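PDB 5OVS: BPH from Thiobacillus denitrificans, which probably hydrolyses peptide bonds as a proteasome-like threonine protease, with fourteen copies stacked in a double ring around an inner cavity. Local coordinates for residues Thr2-Val6 and Val111-Asn115; Ile14-Leu19 and His35-Ile39; Ile57-Tyr61 and Ala87-Tyr92; Leu104-Asp110 and Val122-Arg126; Glu160-Arg164 and Val181-Val185. All blocks are in the same frame, centred on the assembly; numbering follows the deposited sequence.

Contact 1: Thr2-Val6 and Val111-Asn115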
# COMPACT_ATOMS: atom_id res chain seq x y z
N THR K 2 -27.07 18.99 -14.88
CA THR K 2 -26.87 19.41 -16.26
C THR K 2 -27.19 20.89 -16.39
O THR K 2 -28.26 21.34 -15.99
CB THR K 2 -27.75 18.65 -17.23
OG1 THR K 2 -27.49 17.25 -17.11
CG2 THR K 2 -27.46 19.08 -18.67
N VAL K 3 -26.25 21.63 -16.97
CA VAL K 3 -26.45 23.03 -17.33
C VAL K 3 -26.16 23.17 -18.83
O VAL K 3 -25.24 22.54 -19.34
CB VAL K 3 -25.55 23.99 -16.53
CG1 VAL K 3 -26.00 24.07 -15.08
CG2 VAL K 3 -24.08 23.58 -16.60
N THR K 4 -26.95 23.97 -19.52
CA THR K 4 -26.76 24.16 -20.94
C THR K 4 -26.77 25.65 -21.31
O THR K 4 -27.34 26.51 -20.60
CB THR K 4 -27.83 23.44 -21.77
OG1 THR K 4 -29.12 23.93 -21.41
CG2 THR K 4 -27.78 21.91 -21.53
N ILE K 5 -26.13 25.95 -22.43
CA ILE K 5 -26.07 27.30 -22.89
C ILE K 5 -26.09 27.29 -24.42
O ILE K 5 -25.45 26.46 -25.05
CB ILE K 5 -24.83 28.01 -22.31
CG1 ILE K 5 -25.02 29.52 -22.39
CG2 ILE K 5 -23.56 27.52 -22.99
CD1 ILE K 5 -24.09 30.28 -21.49
N VAL K 6 -26.87 28.20 -24.99
CA VAL K 6 -27.15 28.19 -26.42
C VAL K 6 -27.26 29.61 -26.96
O VAL K 6 -27.81 30.52 -26.33
CB VAL K 6 -28.44 27.42 -26.73
CG1 VAL K 6 -28.69 27.41 -28.23
CG2 VAL K 6 -28.38 26.00 -26.18
N VAL K 111 -18.87 26.11 -14.77
CA VAL K 111 -20.02 27.00 -14.96
C VAL K 111 -20.21 27.45 -16.39
O VAL K 111 -19.27 27.47 -17.18
CB VAL K 111 -19.97 28.24 -14.05
CG1 VAL K 111 -19.71 27.83 -12.61
CG2 VAL K 111 -18.93 29.24 -14.55
N LEU K 112 -21.46 27.78 -16.72
CA LEU K 112 -21.78 28.46 -17.96
C LEU K 112 -22.26 29.88 -17.60
O LEU K 112 -22.93 30.07 -16.59
CB LEU K 112 -22.83 27.67 -18.72
CG LEU K 112 -22.42 26.22 -19.03
CD1 LEU K 112 -23.59 25.46 -19.62
CD2 LEU K 112 -21.24 26.18 -19.98
N ILE K 113 -21.86 30.86 -18.40
CA ILE K 113 -22.18 32.27 -18.18
C ILE K 113 -22.82 32.84 -19.43
O ILE K 113 -22.17 32.94 -20.47
CB ILE K 113 -20.92 33.07 -17.88
CG1 ILE K 113 -20.28 32.56 -16.60
CG2 ILE K 113 -21.25 34.58 -17.77
CD1 ILE K 113 -18.86 33.01 -16.42
N ALA K 114 -24.10 33.20 -19.33
CA ALA K 114 -24.84 33.79 -20.43
C ALA K 114 -25.01 35.28 -20.17
O ALA K 114 -25.46 35.69 -19.11
CB ALA K 114 -26.20 33.14 -20.56
N ASN K 115 -24.63 36.11 -21.14
CA ASN K 115 -25.03 37.52 -21.12
C ASN K 115 -25.15 38.08 -22.53
O ASN K 115 -24.68 37.46 -23.49
CB ASN K 115 -24.08 38.35 -20.24
CG ASN K 115 -22.69 38.48 -20.82
OD1 ASN K 115 -22.49 39.11 -21.86
ND2 ASN K 115 -21.72 37.92 -20.13
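L112 pushes its CD1 methyl into the hollow between V3 and I5, and the I5 side chain runs past L112 toward A114. The strands 3-6 and 111-115 belong to different sheets; their axes pass 7.4 Å apart at an angle of 35°, so the sheets meet through side chains, two of which reach the opposite backbone, as in the beta-sandwich at the centre of the proteasome fold. CD1 of L112 comes to 3.6 Å from CG2 of V3, and the two side chains meet at a slant. The same methyl continues inward until it touches the other backbone, 3.4 Å from V3 O. I5 and L112 instead lie alongside with their chains running opposite ways: I5 CB lies 3.9 Å from L112 CD1, and I5 CG2 is 4.0 Å from L112 CD2. Because CG1 of I5 stands opposite its own backbone N (chi1 -160°) and the chain stays extended beyond it, CD1 is carried across to 3.4 Å from I113 O and 3.7 Å from A114 CB. Replacing I5 by an alanine would probably open a gap over A114 and leave L112 with much less to pack against. V3 and I5 find backbone partners within their own sheet, in Y137 and Y135 of strand 134-137, and no other subunit touches either segment. With every touching residue buried and the side-chain contacts all apolar, adhesion between the two sheets here rests on close fit and exclusion of water, not on directional bonds.

Contact 2: Ile14-Leu19 and His35-Ile39; sequences IAADTL and HEKII
K37, extended beyond CG, reaches across to the bend at D17-L19, and its NZ is held at the far end by two bonds across the contact. One goes to D17 OD1 at 2.8 Å, a salt bridge that meets the carboxylate on its syn side; the other goes to L19 O at 2.7 Å. NZ also bonds T1 OG1, the hydroxyl of the N-terminal threonine, an arrangement consistent with the Thr-Asp-Lys site of proteasome beta subunits. The aspartate is steadied in turn by an Asx turn, with L19 N bonding D17 OD2 at 2.8 Å. A methionine in place of K37 would probably leave D17 OD1 and L19 O without this donor and T1 OG1 without its amine neighbour. Along the backbone, a water links D17 O to K37 N. I38 packs CG1 and CD1 against the CB methyl of A16, both at 3.8 Å. The T18 and H35 side chains lie next to each other with a common direction, T18 CG2 being 3.6 Å from H35 CD2, while T18 OG1 bonds P180 O. Strand 11-16 lies between strands 3-8 and 182-187 in one sheet; I38 starts strand 38-41 of the facing sheet, where its side chain also touches Y45 and A47 of strand 44-48.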
# COMPACT_ATOMS: atom_id res chain seq x y z
N ILE K 14 -30.03 29.87 -21.64
CA ILE K 14 -29.28 29.13 -20.65
C ILE K 14 -30.28 28.32 -19.83
O ILE K 14 -31.37 28.81 -19.50
CB ILE K 14 -28.40 30.07 -19.78
CG1 ILE K 14 -27.49 29.26 -18.86
CG2 ILE K 14 -29.25 31.06 -18.98
CD1 ILE K 14 -26.44 30.08 -18.16
N ALA K 15 -29.94 27.06 -19.54
CA ALA K 15 -30.85 26.19 -18.79
C ALA K 15 -30.14 25.31 -17.77
O ALA K 15 -28.92 25.21 -17.76
CB ALA K 15 -31.67 25.34 -19.75
N ALA K 16 -30.93 24.70 -16.90
CA ALA K 16 -30.39 23.81 -15.88
C ALA K 16 -31.49 22.90 -15.39
O ALA K 16 -32.66 23.28 -15.40
CB ALA K 16 -29.79 24.59 -14.72
N ASP K 17 -31.11 21.71 -14.96
CA ASP K 17 -32.04 20.85 -14.26
C ASP K 17 -32.18 21.40 -12.83
O ASP K 17 -31.57 22.40 -12.48
CB ASP K 17 -31.58 19.38 -14.29
CG ASP K 17 -30.69 19.03 -13.14
OD1 ASP K 17 -29.50 19.44 -13.13
OD2 ASP K 17 -31.19 18.34 -12.23
N THR K 18 -33.00 20.77 -12.00
CA THR K 18 -33.25 21.29 -10.66
C THR K 18 -33.07 20.29 -9.52
O THR K 18 -33.41 20.60 -8.38
CB THR K 18 -34.69 21.81 -10.61
OG1 THR K 18 -35.54 20.83 -11.19
CG2 THR K 18 -34.80 23.11 -11.37
N LEU K 19 -32.52 19.11 -9.84
CA LEU K 19 -32.34 18.03 -8.86
C LEU K 19 -31.04 18.17 -8.07
O LEU K 19 -29.98 18.36 -8.64
CB LEU K 19 -32.37 16.67 -9.58
CG LEU K 19 -32.18 15.40 -8.77
CD1 LEU K 19 -33.35 15.27 -7.82
CD2 LEU K 19 -32.06 14.16 -9.65
N HIS K 35 -34.30 25.27 -5.42
CA HIS K 35 -33.75 24.21 -6.26
C HIS K 35 -33.07 24.76 -7.51
O HIS K 35 -32.57 23.99 -8.33
CB HIS K 35 -34.88 23.28 -6.69
CG HIS K 35 -36.08 24.01 -7.23
ND1 HIS K 35 -37.25 24.15 -6.52
CD2 HIS K 35 -36.28 24.64 -8.41
CE1 HIS K 35 -38.13 24.82 -7.25
NE2 HIS K 35 -37.56 25.13 -8.39
N GLU K 36 -33.06 26.09 -7.65
CA GLU K 36 -32.50 26.74 -8.83
C GLU K 36 -30.99 26.63 -8.82
O GLU K 36 -30.36 26.86 -7.80
CB GLU K 36 -32.91 28.22 -8.90
CG GLU K 36 -34.30 28.51 -9.48
CD GLU K 36 -35.43 28.71 -8.47
OE1 GLU K 36 -35.29 28.36 -7.27
OE2 GLU K 36 -36.50 29.23 -8.88
N LYS K 37 -30.41 26.28 -9.97
CA LYS K 37 -28.96 26.16 -10.12
C LYS K 37 -28.36 27.32 -10.93
O LYS K 37 -27.19 27.28 -11.30
CB LYS K 37 -28.61 24.82 -10.75
CG LYS K 37 -29.13 23.61 -9.98
CD LYS K 37 -28.61 22.31 -10.59
CE LYS K 37 -29.16 21.08 -9.89
NZ LYS K 37 -28.71 19.79 -10.51
N ILE K 38 -29.16 28.35 -11.19
CA ILE K 38 -28.70 29.49 -11.96
C ILE K 38 -28.88 30.77 -11.15
O ILE K 38 -29.95 31.01 -10.59
CB ILE K 38 -29.49 29.63 -13.29
CG1 ILE K 38 -29.39 28.36 -14.13
CG2 ILE K 38 -29.01 30.82 -14.11
CD1 ILE K 38 -30.29 28.35 -15.34
N ILE K 39 -27.86 31.61 -11.10
CA ILE K 39 -27.94 32.91 -10.40
C ILE K 39 -27.69 34.07 -11.34
O ILE K 39 -27.00 33.93 -12.35
CB ILE K 39 -26.96 33.01 -9.20
CG1 ILE K 39 -25.50 32.85 -9.66
CG2 ILE K 39 -27.31 31.99 -8.14
CD1 ILE K 39 -24.47 32.93 -8.55
O HOH W 1 -32.00 24.98 -12.01

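Contact 3: Ile57-Tyr61 and Ala87-Tyr92; sequences ILADY and ALKEHY
Y92 and D60 form the polar link between segments 57-61 and 87-92. The phenol OH gives its proton to D60 OD2 at 2.7 Å, approaching the lone pair that faces away from the other carboxylate oxygen. Carboxylate and ring stand almost perpendicular, while OD2 itself sits at the ring edge, near its plane. D60 reaches this spot because CG is turned opposite the backbone N (chi1 -168°), which throws the carboxylate out across the gap. The OH also lies close to the helix backbone, 3.5 Å from Y61 N, without bonding to it.

The CH-pi contact comes from I57. Its CG2 methyl sits over one face of the Y92 ring, 3.6 Å from the centroid and 15° off the normal, and H91 CB lies over the opposite face toward the rim. The ring is thus held between two aliphatic groups while its hydroxyl is tied at the end. Helices 54-64 and 74-91 form the helical layer over the five-stranded sheet in this proteasome-like alpha-beta-beta-alpha fold. Their segments here cross at 92°, with the axes 11.9 Å apart, so side chains must span the distance.

Two further apolar contacts complete the packing. I57 CG2 reaches L88 CD2 at 3.6 Å, so one methyl serves both the leucine and the tyrosine ring. Further along, Y61 CE1 meets A87 CB at 3.5 Å. A second subunit packs on the same region, its F78 against I57 and its N82 against Y92, and the side-chain ND2 of that N82 bonds H91 O.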
# COMPACT_ATOMS: atom_id res chain seq x y z
N ILE K 57 -22.33 30.02 -2.06
CA ILE K 57 -21.01 30.66 -1.98
C ILE K 57 -20.93 31.80 -3.00
O ILE K 57 -20.60 32.93 -2.62
CB ILE K 57 -19.85 29.66 -2.19
CG1 ILE K 57 -19.75 28.70 -1.00
CG2 ILE K 57 -18.52 30.40 -2.32
CD1 ILE K 57 -18.83 27.52 -1.22
N LEU K 58 -21.29 31.53 -4.25
CA LEU K 58 -21.08 32.50 -5.34
C LEU K 58 -21.91 33.77 -5.21
O LEU K 58 -21.39 34.85 -5.43
CB LEU K 58 -21.28 31.86 -6.71
CG LEU K 58 -20.31 30.76 -7.17
CD1 LEU K 58 -20.07 30.89 -8.67
CD2 LEU K 58 -18.97 30.78 -6.46
N ALA K 59 -23.18 33.62 -4.86
CA ALA K 59 -24.08 34.76 -4.60
C ALA K 59 -23.57 35.64 -3.46
O ALA K 59 -23.50 36.85 -3.59
CB ALA K 59 -25.48 34.26 -4.29
N ASP K 60 -23.21 35.00 -2.35
CA ASP K 60 -22.55 35.67 -1.22
C ASP K 60 -21.32 36.43 -1.71
O ASP K 60 -21.19 37.64 -1.50
CB ASP K 60 -22.14 34.62 -0.19
CG ASP K 60 -21.72 35.21 1.13
OD1 ASP K 60 -22.60 35.50 1.95
OD2 ASP K 60 -20.50 35.34 1.36
N TYR K 61 -20.42 35.72 -2.38
CA TYR K 61 -19.20 36.34 -2.87
C TYR K 61 -19.47 37.57 -3.74
O TYR K 61 -18.90 38.64 -3.51
CB TYR K 61 -18.36 35.32 -3.64
CG TYR K 61 -17.08 35.92 -4.18
CD1 TYR K 61 -16.03 36.24 -3.33
CD2 TYR K 61 -16.94 36.17 -5.55
CE1 TYR K 61 -14.86 36.80 -3.83
CE2 TYR K 61 -15.77 36.72 -6.05
CZ TYR K 61 -14.74 37.04 -5.19
OH TYR K 61 -13.58 37.58 -5.70
N ALA K 87 -10.53 33.39 -3.03
CA ALA K 87 -11.56 33.55 -2.01
C ALA K 87 -12.20 32.22 -1.61
O ALA K 87 -12.55 32.04 -0.45
CB ALA K 87 -12.62 34.54 -2.48
N LEU K 88 -12.37 31.29 -2.56
CA LEU K 88 -12.91 29.96 -2.24
C LEU K 88 -12.05 29.22 -1.22
O LEU K 88 -12.56 28.55 -0.33
CB LEU K 88 -13.04 29.09 -3.49
CG LEU K 88 -14.09 29.53 -4.51
CD1 LEU K 88 -13.98 28.70 -5.78
CD2 LEU K 88 -15.49 29.43 -3.95
N LYS K 89 -10.74 29.34 -1.37
CA LYS K 89 -9.80 28.74 -0.43
C LYS K 89 -9.78 29.49 0.89
O LYS K 89 -9.78 28.88 1.96
CB LYS K 89 -8.40 28.73 -1.01
CG LYS K 89 -8.27 27.83 -2.21
CD LYS K 89 -6.90 27.98 -2.84
CE LYS K 89 -5.82 27.31 -2.01
NZ LYS K 89 -4.49 27.52 -2.63
N GLU K 90 -9.74 30.81 0.82
CA GLU K 90 -9.52 31.63 2.00
C GLU K 90 -10.74 31.78 2.91
O GLU K 90 -10.60 31.75 4.12
CB GLU K 90 -9.03 33.02 1.61
CG GLU K 90 -8.49 33.81 2.80
CD GLU K 90 -8.28 35.27 2.49
OE1 GLU K 90 -8.42 35.66 1.31
OE2 GLU K 90 -7.98 36.03 3.45
N HIS K 91 -11.93 31.95 2.34
CA HIS K 91 -13.13 32.23 3.14
C HIS K 91 -14.19 31.14 3.14
O HIS K 91 -15.02 31.14 4.02
CB HIS K 91 -13.80 33.53 2.67
CG HIS K 91 -12.86 34.69 2.60
ND1 HIS K 91 -12.40 35.34 3.73
CD2 HIS K 91 -12.28 35.31 1.55
CE1 HIS K 91 -11.58 36.32 3.37
NE2 HIS K 91 -11.49 36.32 2.05
N TYR K 92 -14.18 30.24 2.16
CA TYR K 92 -15.29 29.30 2.00
C TYR K 92 -14.88 27.82 2.07
O TYR K 92 -15.68 26.93 1.75
CB TYR K 92 -16.05 29.57 0.68
CG TYR K 92 -16.61 30.98 0.55
CD1 TYR K 92 -17.82 31.32 1.14
CD2 TYR K 92 -15.94 31.94 -0.19
CE1 TYR K 92 -18.33 32.61 1.01
CE2 TYR K 92 -16.45 33.22 -0.33
CZ TYR K 92 -17.64 33.55 0.27
OH TYR K 92 -18.13 34.82 0.12

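Contact 4: Leu104-Asp110 and Val122-Arg126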
# COMPACT_ATOMS: atom_id res chain seq x y z
N LEU K 104 -3.25 22.42 -12.47
CA LEU K 104 -3.66 23.54 -11.65
C LEU K 104 -4.63 23.09 -10.56
O LEU K 104 -5.14 21.96 -10.59
CB LEU K 104 -4.34 24.59 -12.53
CG LEU K 104 -3.51 25.16 -13.68
CD1 LEU K 104 -4.42 25.73 -14.76
CD2 LEU K 104 -2.54 26.22 -13.18
N GLU K 105 -4.88 23.99 -9.61
CA GLU K 105 -5.86 23.72 -8.56
C GLU K 105 -7.25 23.76 -9.19
O GLU K 105 -7.55 24.63 -10.02
CB GLU K 105 -5.75 24.73 -7.41
CG GLU K 105 -4.58 24.50 -6.47
CD GLU K 105 -4.47 25.55 -5.36
OE1 GLU K 105 -5.48 26.21 -5.06
OE2 GLU K 105 -3.37 25.71 -4.77
N SER K 106 -8.09 22.80 -8.82
CA SER K 106 -9.48 22.79 -9.22
C SER K 106 -10.27 23.78 -8.36
O SER K 106 -10.01 23.92 -7.17
CB SER K 106 -10.05 21.38 -9.05
OG SER K 106 -11.34 21.26 -9.64
N SER K 107 -11.22 24.48 -8.97
CA SER K 107 -12.24 25.19 -8.21
C SER K 107 -13.44 24.28 -7.92
O SER K 107 -14.39 24.69 -7.25
CB SER K 107 -12.65 26.47 -8.94
OG SER K 107 -11.53 27.31 -9.16
N ARG K 108 -13.40 23.04 -8.43
CA ARG K 108 -14.41 22.01 -8.18
C ARG K 108 -15.79 22.27 -8.78
O ARG K 108 -16.73 21.52 -8.51
CB ARG K 108 -14.56 21.73 -6.68
CG ARG K 108 -13.26 21.44 -5.96
CD ARG K 108 -12.59 20.18 -6.47
NE ARG K 108 -11.63 19.71 -5.47
CZ ARG K 108 -11.81 18.67 -4.65
NH1 ARG K 108 -12.91 17.92 -4.72
NH2 ARG K 108 -10.87 18.36 -3.77
N MET K 109 -15.92 23.31 -9.60
CA MET K 109 -17.17 23.56 -10.27
C MET K 109 -16.90 23.93 -11.71
O MET K 109 -15.86 24.48 -12.05
CB MET K 109 -17.95 24.65 -9.56
CG MET K 109 -17.11 25.84 -9.20
SD MET K 109 -18.08 27.29 -8.80
CE MET K 109 -16.75 28.46 -8.53
N ASP K 110 -17.85 23.59 -12.57
CA ASP K 110 -17.84 24.05 -13.94
C ASP K 110 -19.02 25.00 -14.05
O ASP K 110 -20.06 24.75 -13.45
CB ASP K 110 -18.00 22.86 -14.87
CG ASP K 110 -16.89 21.83 -14.72
OD1 ASP K 110 -15.70 22.21 -14.75
OD2 ASP K 110 -17.19 20.63 -14.60
N VAL K 122 -16.59 28.35 -17.80
CA VAL K 122 -15.36 28.23 -17.03
C VAL K 122 -15.36 26.87 -16.41
O VAL K 122 -16.20 26.58 -15.56
CB VAL K 122 -15.26 29.26 -15.89
CG1 VAL K 122 -13.85 29.27 -15.32
CG2 VAL K 122 -15.65 30.64 -16.38
N ALA K 123 -14.44 26.01 -16.84
CA ALA K 123 -14.31 24.69 -16.27
C ALA K 123 -13.58 24.82 -14.93
O ALA K 123 -13.05 25.89 -14.61
CB ALA K 123 -13.58 23.76 -17.22
N ALA K 124 -13.54 23.73 -14.18
CA ALA K 124 -13.02 23.71 -12.80
C ALA K 124 -11.58 24.20 -12.66
O ALA K 124 -11.22 24.76 -11.63
CB ALA K 124 -13.15 22.30 -12.23
N HIS K 125 -10.77 24.00 -13.70
CA HIS K 125 -9.38 24.45 -13.68
C HIS K 125 -9.21 25.86 -14.29
O HIS K 125 -8.13 26.21 -14.77
CB HIS K 125 -8.51 23.42 -14.38
CG HIS K 125 -8.52 22.08 -13.70
ND1 HIS K 125 -9.34 21.05 -14.09
CD2 HIS K 125 -7.82 21.62 -12.63
CE1 HIS K 125 -9.15 20.01 -13.30
NE2 HIS K 125 -8.23 20.33 -12.40
N ARG K 126 -10.28 26.66 -14.23
CA ARG K 126 -10.33 28.04 -14.73
C ARG K 126 -10.08 28.19 -16.24
O ARG K 126 -9.63 29.24 -16.71
CB ARG K 126 -9.47 28.97 -13.86
CG ARG K 126 -10.15 29.20 -12.51
CD ARG K 126 -9.21 29.71 -11.42
NE ARG K 126 -7.98 28.94 -11.32
CZ ARG K 126 -7.88 27.70 -10.85
NH1 ARG K 126 -8.95 27.03 -10.44
NH2 ARG K 126 -6.70 27.10 -10.81
O HOH W 2 -15.62 27.26 -12.43
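S107 and A124 join the two loops through a backbone bond, S107 N to A124 O at 2.7 Å and nearly straight at 173°. Apart from V122, which ends strand 118-122, the segments are loop: 123-126 is a type I beta turn closed by R126 N and A123 O, and 106-108 is an ST turn in which S106 OG takes the N-H of R108. The loops follow each other closely, D110 and A123 bringing their CA atoms to 4.3 Å. One leads into strand 111-115 and the other leaves strand 118-122, at the same end of this neighbouring pair in the five-stranded sheet of this proteasome-like fold.

R126 grips the other loop by its guanidinium. Its chain bends at chi3 (-48°) and presents NH1 and NH2 end-on to one atom, E105 O, at 2.8 Å and 2.7 Å, with that oxygen in the guanidinium plane. NH1 also bonds S107 OG at 2.9 Å; that hydroxyl has a further partner in H85 ND1. On the other flank D110 OD1 accepts from A124 N at 2.7 Å, pinning the start of the turn. The H125 ring turns its edge to L104 O, and its NE2 bonds D102 OD2. A third subunit leans on this surface, its T53 hydroxyl bonded to H125 O and its Y93 packed on R126. Between the two backbones, one water donates to M109 O at 2.8 Å and to V122 O at 3.3 Å.

Contact 5: Glu160-Arg164 and Val181-Val185; sequences EAVAR and VQSFV
The guanidinium of R164 has V181 CB over one face, 3.8 Å above its plane and displaced toward the rim, while S183 OG lies at its edge, in the plane. NH1 uses that edge to bond S183 OG at 3.3 Å, with an angle of 158° at the hydrogen. The same nitrogen also bonds V181 O at 3.3 Å, but less favourably placed: it approaches from well above the carbonyl plane, 68° out of it, and away from the lone pairs. A bend at chi3 (66°) brings the arginine tip back over the strand to make both bonds.

The second flat group is the carboxylate of E160. Its OE2 accepts from S183 OG at 2.6 Å, through the lone pair turned away from OE1. Its other oxygen, OE1, rests against V185 CG1 at 3.6 Å, and the glutamate and valine side chains cross at about a right angle. S183 therefore stands between an acid and a base one helical turn apart, donating to E160 and accepting from R164. These paired roles probably hold the hydroxyl in one rotation, and the flanking charges would be expected to polarise it.

F184 points to the other side of the strand, where its ring stacks with Y45 of the facing sheet. Helix 159-173 runs nearly antiparallel to strand 182-187, their segment axes 8.9 Å apart, and A163 O takes the hydroxyl of T4 from the same sheet. The helix covers the four-stranded sheet, part of the outer helical layer of the alpha-beta-beta-alpha sandwich characteristic of proteasome subunits and other Ntn hydrolases.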
# COMPACT_ATOMS: atom_id res chain seq x y z
N GLU K 160 -33.73 28.86 -26.56
CA GLU K 160 -34.25 28.37 -25.29
C GLU K 160 -34.76 26.92 -25.39
O GLU K 160 -34.48 26.10 -24.54
CB GLU K 160 -35.34 29.29 -24.77
CG GLU K 160 -35.85 28.89 -23.40
CD GLU K 160 -36.66 29.97 -22.73
OE1 GLU K 160 -37.30 30.78 -23.44
OE2 GLU K 160 -36.67 30.01 -21.49
N ALA K 161 -35.48 26.61 -26.45
CA ALA K 161 -36.00 25.27 -26.65
C ALA K 161 -34.87 24.27 -26.82
O ALA K 161 -34.98 23.13 -26.37
CB ALA K 161 -36.92 25.24 -27.86
N VAL K 162 -33.79 24.69 -27.46
CA VAL K 162 -32.64 23.82 -27.63
C VAL K 162 -31.88 23.61 -26.31
O VAL K 162 -31.46 22.48 -25.99
CB VAL K 162 -31.69 24.34 -28.73
CG1 VAL K 162 -30.45 23.47 -28.82
CG2 VAL K 162 -32.43 24.37 -30.06
N ALA K 163 -31.71 24.69 -25.55
CA ALA K 163 -31.05 24.64 -24.25
C ALA K 163 -31.83 23.75 -23.30
O ALA K 163 -31.25 22.91 -22.62
CB ALA K 163 -30.92 26.03 -23.65
N ARG K 164 -33.15 23.92 -23.28
CA ARG K 164 -34.02 23.11 -22.43
C ARG K 164 -33.97 21.66 -22.85
O ARG K 164 -33.88 20.77 -22.01
CB ARG K 164 -35.46 23.61 -22.49
CG ARG K 164 -35.67 24.95 -21.82
CD ARG K 164 -37.08 25.44 -22.08
NE ARG K 164 -38.06 24.57 -21.43
CZ ARG K 164 -38.33 24.58 -20.12
NH1 ARG K 164 -37.71 25.40 -19.29
NH2 ARG K 164 -39.23 23.73 -19.64
N VAL K 181 -36.97 21.54 -15.73
CA VAL K 181 -35.92 22.37 -16.27
C VAL K 181 -36.23 23.85 -16.02
O VAL K 181 -37.34 24.30 -16.21
CB VAL K 181 -35.81 22.16 -17.79
CG1 VAL K 181 -34.60 22.90 -18.35
CG2 VAL K 181 -35.77 20.66 -18.10
N GLN K 182 -35.21 24.59 -15.63
CA GLN K 182 -35.29 26.03 -15.49
C GLN K 182 -34.52 26.65 -16.64
O GLN K 182 -33.52 26.09 -17.07
CB GLN K 182 -34.63 26.43 -14.17
CG GLN K 182 -34.58 27.92 -13.91
CD GLN K 182 -33.60 28.29 -12.80
OE1 GLN K 182 -32.69 27.52 -12.45
NE2 GLN K 182 -33.78 29.49 -12.23
N SER K 183 -34.97 27.79 -17.15
CA SER K 183 -34.21 28.46 -18.19
C SER K 183 -34.45 29.96 -18.25
O SER K 183 -35.41 30.47 -17.72
CB SER K 183 -34.53 27.85 -19.55
OG SER K 183 -35.88 28.05 -19.90
N PHE K 184 -33.53 30.65 -18.91
CA PHE K 184 -33.66 32.07 -19.16
C PHE K 184 -33.25 32.33 -20.59
O PHE K 184 -32.44 31.59 -21.14
CB PHE K 184 -32.76 32.86 -18.21
CG PHE K 184 -33.17 32.75 -16.77
CD1 PHE K 184 -32.79 31.66 -16.01
CD2 PHE K 184 -33.93 33.74 -16.16
CE1 PHE K 184 -33.16 31.55 -14.68
CE2 PHE K 184 -34.30 33.64 -14.83
CZ PHE K 184 -33.91 32.54 -14.08
N VAL K 185 -33.80 33.39 -21.18
CA VAL K 185 -33.46 33.79 -22.53
C VAL K 185 -33.25 35.31 -22.58
O VAL K 185 -33.89 36.06 -21.83
CB VAL K 185 -34.54 33.33 -23.54
CG1 VAL K 185 -35.84 34.10 -23.37
CG2 VAL K 185 -34.03 33.44 -24.98

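Overall arrangement
Contacts 1, 2 and 5 meet in the four-stranded sheet, contact 1 having its centre 10 Å from each of the other two. T4 O with A15 N (2.9 Å) and A16 O with Q182 N (2.9 Å) join neighbouring strands. The probable active site lies by contact 2, around T1, and contact 1 reaches it through T2 N, 3.0 Å from D17 OD1. Away from that sheet, contact 4 is joined to contact 1 by V111 N and V122 O (2.8 Å) and meets contact 3 in the K89 NZ to E105 OE1 salt bridge (2.9 Å). Contacts 3 and 5, centres 28 Å apart, lie on opposite sides of the chain's centre, contact 3 within one helical layer and contact 5 where the other meets its sheet.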